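Local coordinates for periplasmic protein-probably involved in high-affinity Fe2+ transport (PDB 5I0Y), which binds copper in the periplasm and probably takes part in high-affinity iron(II) transport, at residues L68-T73 against Y114-P119; P118-G123 against G135-P140. The protein carries 1 engineered substitution. One frame throughout, in Å; residues are numbered along the deposited sequence.

Interaction 1 (L68-T73 against Y114-P119); sequences LTISYT and YHIEPP
His115 and Thr73 meet through a side-chain hydrogen bond: NE2 of His115 donates to OG1 of Thr73 over 2.7 Å, and the oxygen lies only 1° out of the imidazole plane. With chi1 at -46°, CG of His115 is anti to its carbonyl carbon, and the ring runs along the neighbouring strand, its CD2 edge 3.2 Å from Ser71 OG. Beneath it the backbones pair at Ser71, where His115 N donates to Ser71 O at 2.8 Å and Ser71 N returns a bond to His115 O. Glu117 N reaches Thr69 O at 2.9 Å; the reverse bond is weak. These strands, 163° apart in direction, are antiparallel neighbours in the sheet of a mixed beta sandwich. On the face opposite His115, Ile70 CG2 packs 4.0 Å from Tyr114 CB, and Tyr72 CB sits at the edge of the Tyr114 ring, 3.7 Å from CD1. Water 1 extends the pairing past the last bridge, accepting from Thr69 OG1 and donating to Pro118 O. Further out, Asp142 holds ND1 of His115, Glu84 bonds Thr73 OG1, and the hydroxyl of Tyr114 is fixed by the backbone oxygen of Gln46 in strand 43-51.

Interaction 2 (P118-G123 against G135-P140); sequences PPSKAG and GRWWKP
Pro118 and Pro119 each lay an aliphatic ring against a different tryptophan. CB of Pro118 stands 3.7 Å from the centroid of the Trp138 six-membered ring and 14° off its normal, a CH-pi contact over the face. CD of Pro119 does the same to the six-membered ring of Trp137, only 10° off the normal, and CG of Pro119 closes to 3.5 Å from Trp137 CH2. The Trp138 indole also reaches the proline backbone, its CH2 lying 3.4 Å from Pro118 CA. Its chi1 of 37° sets CG between the backbone N and the carbonyl carbon, whereas CG of Trp137 is anti to the carbonyl carbon, and the pairing runs in reverse order, Pro118 with Trp138 and Pro119 with Trp137. Pro118 CB additionally touches Trp137 CB at 3.8 Å, so this ring meets both tryptophans. Phe141 meets the Trp138 ring edge-to-face. Ser120 belongs to the packed part too: its CB lies 3.7 Å from Trp137 CD1, while its backbone N sits above the same face of the indole as Pro119 CD, displaced toward the rim. Glu30 of the second subunit packs on both Ser120 and Trp137, placing this part beside the dimer partner.

The contact joins two loops at one end of the beta sandwich: 118-123 follows strand 108-117, and the loop segment 135-140 leads into strand 141-149. Neither is a regular helix or strand across this contact; residues Ser120 to Gly123 form a type I beta turn, and Lys121 N bonds back to Pro118 O, overlapping the start of that turn.

Packing thins on the solvent side, at Pro140, which is exposed and whose CG comes no nearer than 4.2 Å to Pro118 CD.

Interactions 1 and 2 share Pro118 and Pro119, where the strand pairing of 68-73 with 114-119 gives way to loop packing; their centres lie 11 Å apart. Trp138 joins them directly: its CH2 atom is 3.7 Å from Leu68 CD2 and also 3.7 Å from Ile116 CG2, so one indole bears on both segments of interaction 1 as well as on Pro118. On the Ile116 side, Pro140 CB approaches Ile116 O to 3.5 Å. Tyr114 and Trp137 each have a side chain about 11 Å from a bound copper(II) ion, not necessarily the same one; the copper site includes His44, Met90 and His97, none of which belongs to either contact.

Interaction 1 (L68-T73 against Y114-P119)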
loop_
_atom_site.group_PDB
_atom_site.type_symbol
_atom_site.label_atom_id
_atom_site.label_comp_id
_atom_site.label_asym_id
_atom_site.label_seq_id
_atom_site.Cartn_x
_atom_site.Cartn_y
_atom_site.Cartn_z
ATOM N N LEU B 68 -0.104 -6.607 0.191
ATOM C CA LEU B 68 -0.307 -8.013 -0.171
ATOM C C LEU B 68 0.951 -8.587 -0.824
ATOM O O LEU B 68 1.782 -7.855 -1.363
ATOM C CB LEU B 68 -1.492 -8.166 -1.123
ATOM C CG LEU B 68 -2.841 -7.771 -0.525
ATOM C CD1 LEU B 68 -3.941 -7.875 -1.569
ATOM C CD2 LEU B 68 -3.207 -8.594 0.703
ATOM N N THR B 69 1.088 -9.916 -0.793
ATOM C CA THR B 69 2.132 -10.625 -1.511
ATOM C C THR B 69 1.407 -11.548 -2.479
ATOM O O THR B 69 0.584 -12.376 -2.078
ATOM C CB THR B 69 2.989 -11.424 -0.537
ATOM O OG1 THR B 69 3.544 -10.500 0.408
ATOM C CG2 THR B 69 4.122 -12.150 -1.276
ATOM N N ILE B 70 1.719 -11.400 -3.754
ATOM C CA ILE B 70 0.963 -12.084 -4.793
ATOM C C ILE B 70 1.892 -12.646 -5.834
ATOM O O ILE B 70 2.727 -11.911 -6.404
ATOM C CB ILE B 70 -0.070 -11.162 -5.479
ATOM C CG1 ILE B 70 -0.933 -10.476 -4.428
ATOM C CG2 ILE B 70 -0.934 -11.963 -6.457
ATOM C CD1 ILE B 70 -1.880 -9.448 -5.010
ATOM N N SER B 71 1.741 -13.945 -6.082
ATOM C CA SER B 71 2.398 -14.596 -7.210
ATOM C C SER B 71 1.321 -15.149 -8.142
ATOM O O SER B 71 0.147 -15.186 -7.787
ATOM C CB SER B 71 3.376 -15.685 -6.777
ATOM O OG SER B 71 2.709 -16.745 -6.143
ATOM N N TYR B 72 1.721 -15.526 -9.345
ATOM C CA TYR B 72 0.765 -16.044 -10.313
ATOM C C TYR B 72 1.264 -17.324 -10.970
ATOM O O TYR B 72 2.463 -17.565 -11.055
ATOM C CB TYR B 72 0.440 -14.975 -11.393
ATOM C CG TYR B 72 1.599 -14.697 -12.328
ATOM C CD1 TYR B 72 1.830 -15.508 -13.444
ATOM C CD2 TYR B 72 2.496 -13.659 -12.072
ATOM C CE1 TYR B 72 2.891 -15.279 -14.299
ATOM C CE2 TYR B 72 3.569 -13.422 -12.928
ATOM C CZ TYR B 72 3.763 -14.254 -14.025
ATOM O OH TYR B 72 4.813 -14.073 -14.898
ATOM N N THR B 73 0.312 -18.115 -11.455
ATOM C CA THR B 73 0.606 -19.267 -12.304
ATOM C C THR B 73 -0.280 -19.122 -13.524
ATOM O O THR B 73 -1.498 -19.123 -13.399
ATOM C CB THR B 73 0.308 -20.599 -11.591
ATOM O OG1 THR B 73 1.066 -20.663 -10.379
ATOM C CG2 THR B 73 0.682 -21.786 -12.492
ATOM N N TYR B 114 -3.931 -16.496 -9.084
ATOM C CA TYR B 114 -3.189 -15.614 -8.192
ATOM C C TYR B 114 -3.112 -16.252 -6.819
ATOM O O TYR B 114 -4.122 -16.686 -6.289
ATOM C CB TYR B 114 -3.836 -14.231 -8.111
ATOM C CG TYR B 114 -3.818 -13.418 -9.389
ATOM C CD1 TYR B 114 -2.960 -13.731 -10.458
ATOM C CD2 TYR B 114 -4.632 -12.286 -9.512
ATOM C CE1 TYR B 114 -2.963 -12.974 -11.615
ATOM C CE2 TYR B 114 -4.618 -11.514 -10.661
ATOM C CZ TYR B 114 -3.787 -11.863 -11.709
ATOM O OH TYR B 114 -3.733 -11.103 -12.863
ATOM N N HIS B 115 -1.904 -16.298 -6.263
ATOM C CA HIS B 115 -1.632 -16.849 -4.920
ATOM C C HIS B 115 -1.419 -15.701 -3.985
ATOM O O HIS B 115 -0.430 -14.976 -4.128
ATOM C CB HIS B 115 -0.393 -17.745 -4.952
ATOM C CG HIS B 115 -0.366 -18.712 -6.116
ATOM N ND1 HIS B 115 -1.219 -19.758 -6.204
ATOM C CD2 HIS B 115 0.439 -18.762 -7.253
ATOM C CE1 HIS B 115 -0.971 -20.445 -7.331
ATOM N NE2 HIS B 115 0.043 -19.838 -7.979
ATOM N N ILE B 116 -2.358 -15.493 -3.058
ATOM C CA ILE B 116 -2.402 -14.261 -2.256
ATOM C C ILE B 116 -2.116 -14.519 -0.780
ATOM O O ILE B 116 -2.699 -15.418 -0.162
ATOM C CB ILE B 116 -3.771 -13.586 -2.435
ATOM C CG1 ILE B 116 -3.999 -13.354 -3.925
ATOM C CG2 ILE B 116 -3.820 -12.241 -1.712
ATOM C CD1 ILE B 116 -5.356 -12.823 -4.264
ATOM N N GLU B 117 -1.224 -13.711 -0.215
ATOM C CA GLU B 117 -0.915 -13.771 1.210
ATOM C C GLU B 117 -1.254 -12.425 1.840
ATOM O O GLU B 117 -1.105 -11.388 1.189
ATOM C CB GLU B 117 0.568 -14.101 1.417
ATOM C CG GLU B 117 0.871 -15.564 1.144
ATOM C CD GLU B 117 2.348 -15.823 0.963
ATOM O OE1 GLU B 117 2.964 -15.188 0.083
ATOM O OE2 GLU B 117 2.903 -16.674 1.687
ATOM N N PRO B 118 -1.727 -12.432 3.096
ATOM C CA PRO B 118 -2.261 -11.228 3.723
ATOM C C PRO B 118 -1.184 -10.204 4.106
ATOM O O PRO B 118 0.009 -10.511 4.099
ATOM C CB PRO B 118 -2.989 -11.769 4.966
ATOM C CG PRO B 118 -2.194 -12.987 5.315
ATOM C CD PRO B 118 -1.847 -13.602 3.991
ATOM N N PRO B 119 -1.624 -8.990 4.450
ATOM C CA PRO B 119 -0.707 -7.877 4.706
ATOM C C PRO B 119 0.297 -8.108 5.834
ATOM O O PRO B 119 1.345 -7.464 5.844
ATOM C CB PRO B 119 -1.659 -6.723 5.020
ATOM C CG PRO B 119 -2.875 -7.048 4.218
ATOM C CD PRO B 119 -3.024 -8.526 4.401
HETATM O O HOH W 1 1.931 -9.684 2.372
#

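Interaction 2 (P118-G123 against G135-P140)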
loop_
_atom_site.group_PDB
_atom_site.type_symbol
_atom_site.label_atom_id
_atom_site.label_comp_id
_atom_site.label_asym_id
_atom_site.label_seq_id
_atom_site.Cartn_x
_atom_site.Cartn_y
_atom_site.Cartn_z
ATOM N N PRO B 118 -1.727 -12.432 3.096
ATOM C CA PRO B 118 -2.261 -11.228 3.723
ATOM C C PRO B 118 -1.184 -10.204 4.106
ATOM O O PRO B 118 0.009 -10.511 4.099
ATOM C CB PRO B 118 -2.989 -11.769 4.966
ATOM C CG PRO B 118 -2.194 -12.987 5.315
ATOM C CD PRO B 118 -1.847 -13.602 3.991
ATOM N N PRO B 119 -1.624 -8.990 4.450
ATOM C CA PRO B 119 -0.707 -7.877 4.706
ATOM C C PRO B 119 0.297 -8.108 5.834
ATOM O O PRO B 119 1.345 -7.464 5.844
ATOM C CB PRO B 119 -1.659 -6.723 5.020
ATOM C CG PRO B 119 -2.875 -7.048 4.218
ATOM C CD PRO B 119 -3.024 -8.526 4.401
ATOM N N SER B 120 0.001 -9.027 6.754
ATOM C CA SER B 120 0.968 -9.366 7.791
ATOM C C SER B 120 2.309 -9.797 7.200
ATOM O O SER B 120 3.367 -9.514 7.766
ATOM C CB SER B 120 0.400 -10.463 8.696
ATOM O OG SER B 120 -0.054 -11.549 7.922
ATOM N N LYS B 121 2.303 -10.483 6.066
ATOM C CA LYS B 121 3.556 -11.019 5.553
ATOM C C LYS B 121 4.548 -9.923 5.134
ATOM O O LYS B 121 5.763 -10.030 5.367
ATOM C CB LYS B 121 3.298 -12.027 4.427
ATOM C CG LYS B 121 4.578 -12.608 3.831
ATOM C CD LYS B 121 4.275 -13.558 2.690
ATOM C CE LYS B 121 5.562 -14.038 2.056
ATOM N NZ LYS B 121 6.210 -15.053 2.919
ATOM N N ALA B 122 4.029 -8.864 4.530
ATOM C CA ALA B 122 4.864 -7.787 4.000
ATOM C C ALA B 122 5.060 -6.663 5.004
ATOM O O ALA B 122 5.641 -5.632 4.662
ATOM C CB ALA B 122 4.280 -7.248 2.685
ATOM N N GLY B 123 4.579 -6.840 6.232
ATOM C CA GLY B 123 4.937 -5.913 7.306
ATOM C C GLY B 123 3.885 -4.923 7.777
ATOM O O GLY B 123 4.213 -3.971 8.501
ATOM N N GLY B 135 -10.593 -7.451 12.912
ATOM C CA GLY B 135 -10.565 -8.893 12.766
ATOM C C GLY B 135 -9.232 -9.462 12.310
ATOM O O GLY B 135 -8.383 -8.764 11.723
ATOM N N ARG B 136 -9.028 -10.748 12.576
ATOM C CA ARG B 136 -7.815 -11.451 12.190
ATOM C C ARG B 136 -7.692 -11.526 10.684
ATOM O O ARG B 136 -8.690 -11.474 9.962
ATOM C CB ARG B 136 -7.840 -12.870 12.743
ATOM C CG ARG B 136 -7.803 -12.865 14.257
ATOM C CD ARG B 136 -8.267 -14.199 14.819
ATOM N NE ARG B 136 -8.344 -14.159 16.279
ATOM C CZ ARG B 136 -9.366 -13.674 16.986
ATOM N NH1 ARG B 136 -10.431 -13.140 16.397
ATOM N NH2 ARG B 136 -9.310 -13.708 18.308
ATOM N N TRP B 137 -6.460 -11.665 10.217
ATOM C CA TRP B 137 -6.289 -11.883 8.783
ATOM C C TRP B 137 -6.810 -13.212 8.370
ATOM O O TRP B 137 -6.707 -14.196 9.108
ATOM C CB TRP B 137 -4.836 -11.768 8.344
ATOM C CG TRP B 137 -4.281 -10.396 8.510
ATOM C CD1 TRP B 137 -3.240 -10.008 9.342
ATOM C CD2 TRP B 137 -4.724 -9.175 7.839
ATOM N NE1 TRP B 137 -3.020 -8.663 9.242
ATOM C CE2 TRP B 137 -3.864 -8.103 8.349
ATOM C CE3 TRP B 137 -5.694 -8.875 6.890
ATOM C CZ2 TRP B 137 -3.999 -6.789 7.920
ATOM C CZ3 TRP B 137 -5.822 -7.544 6.472
ATOM C CH2 TRP B 137 -4.994 -6.531 6.978
ATOM N N TRP B 138 -7.354 -13.246 7.162
ATOM C CA TRP B 138 -7.612 -14.489 6.456
ATOM C C TRP B 138 -6.334 -15.218 6.139
ATOM O O TRP B 138 -5.250 -14.627 6.153
ATOM C CB TRP B 138 -8.388 -14.193 5.182
ATOM C CG TRP B 138 -7.970 -12.896 4.506
ATOM C CD1 TRP B 138 -8.557 -11.640 4.632
ATOM C CD2 TRP B 138 -6.855 -12.712 3.584
ATOM N NE1 TRP B 138 -7.900 -10.714 3.851
ATOM C CE2 TRP B 138 -6.866 -11.296 3.205
ATOM C CE3 TRP B 138 -5.898 -13.552 3.033
ATOM C CZ2 TRP B 138 -5.937 -10.775 2.317
ATOM C CZ3 TRP B 138 -4.961 -13.016 2.131
ATOM C CH2 TRP B 138 -4.996 -11.659 1.782
ATOM N N LYS B 139 -6.450 -16.520 5.881
ATOM C CA LYS B 139 -5.295 -17.338 5.513
ATOM C C LYS B 139 -4.996 -17.181 4.028
ATOM O O LYS B 139 -5.891 -16.812 3.256
ATOM C CB LYS B 139 -5.558 -18.820 5.822
ATOM C CG LYS B 139 -5.606 -19.153 7.311
ATOM C CD LYS B 139 -5.956 -20.614 7.558
ATOM C CE LYS B 139 -6.301 -20.868 9.019
ATOM N NZ LYS B 139 -7.724 -20.544 9.340
ATOM N N PRO B 140 -3.744 -17.465 3.620
ATOM C CA PRO B 140 -3.399 -17.391 2.199
ATOM C C PRO B 140 -4.386 -18.197 1.340
ATOM O O PRO B 140 -4.900 -19.243 1.769
ATOM C CB PRO B 140 -1.979 -17.982 2.143
ATOM C CG PRO B 140 -1.410 -17.738 3.506
ATOM C CD PRO B 140 -2.580 -17.850 4.448
#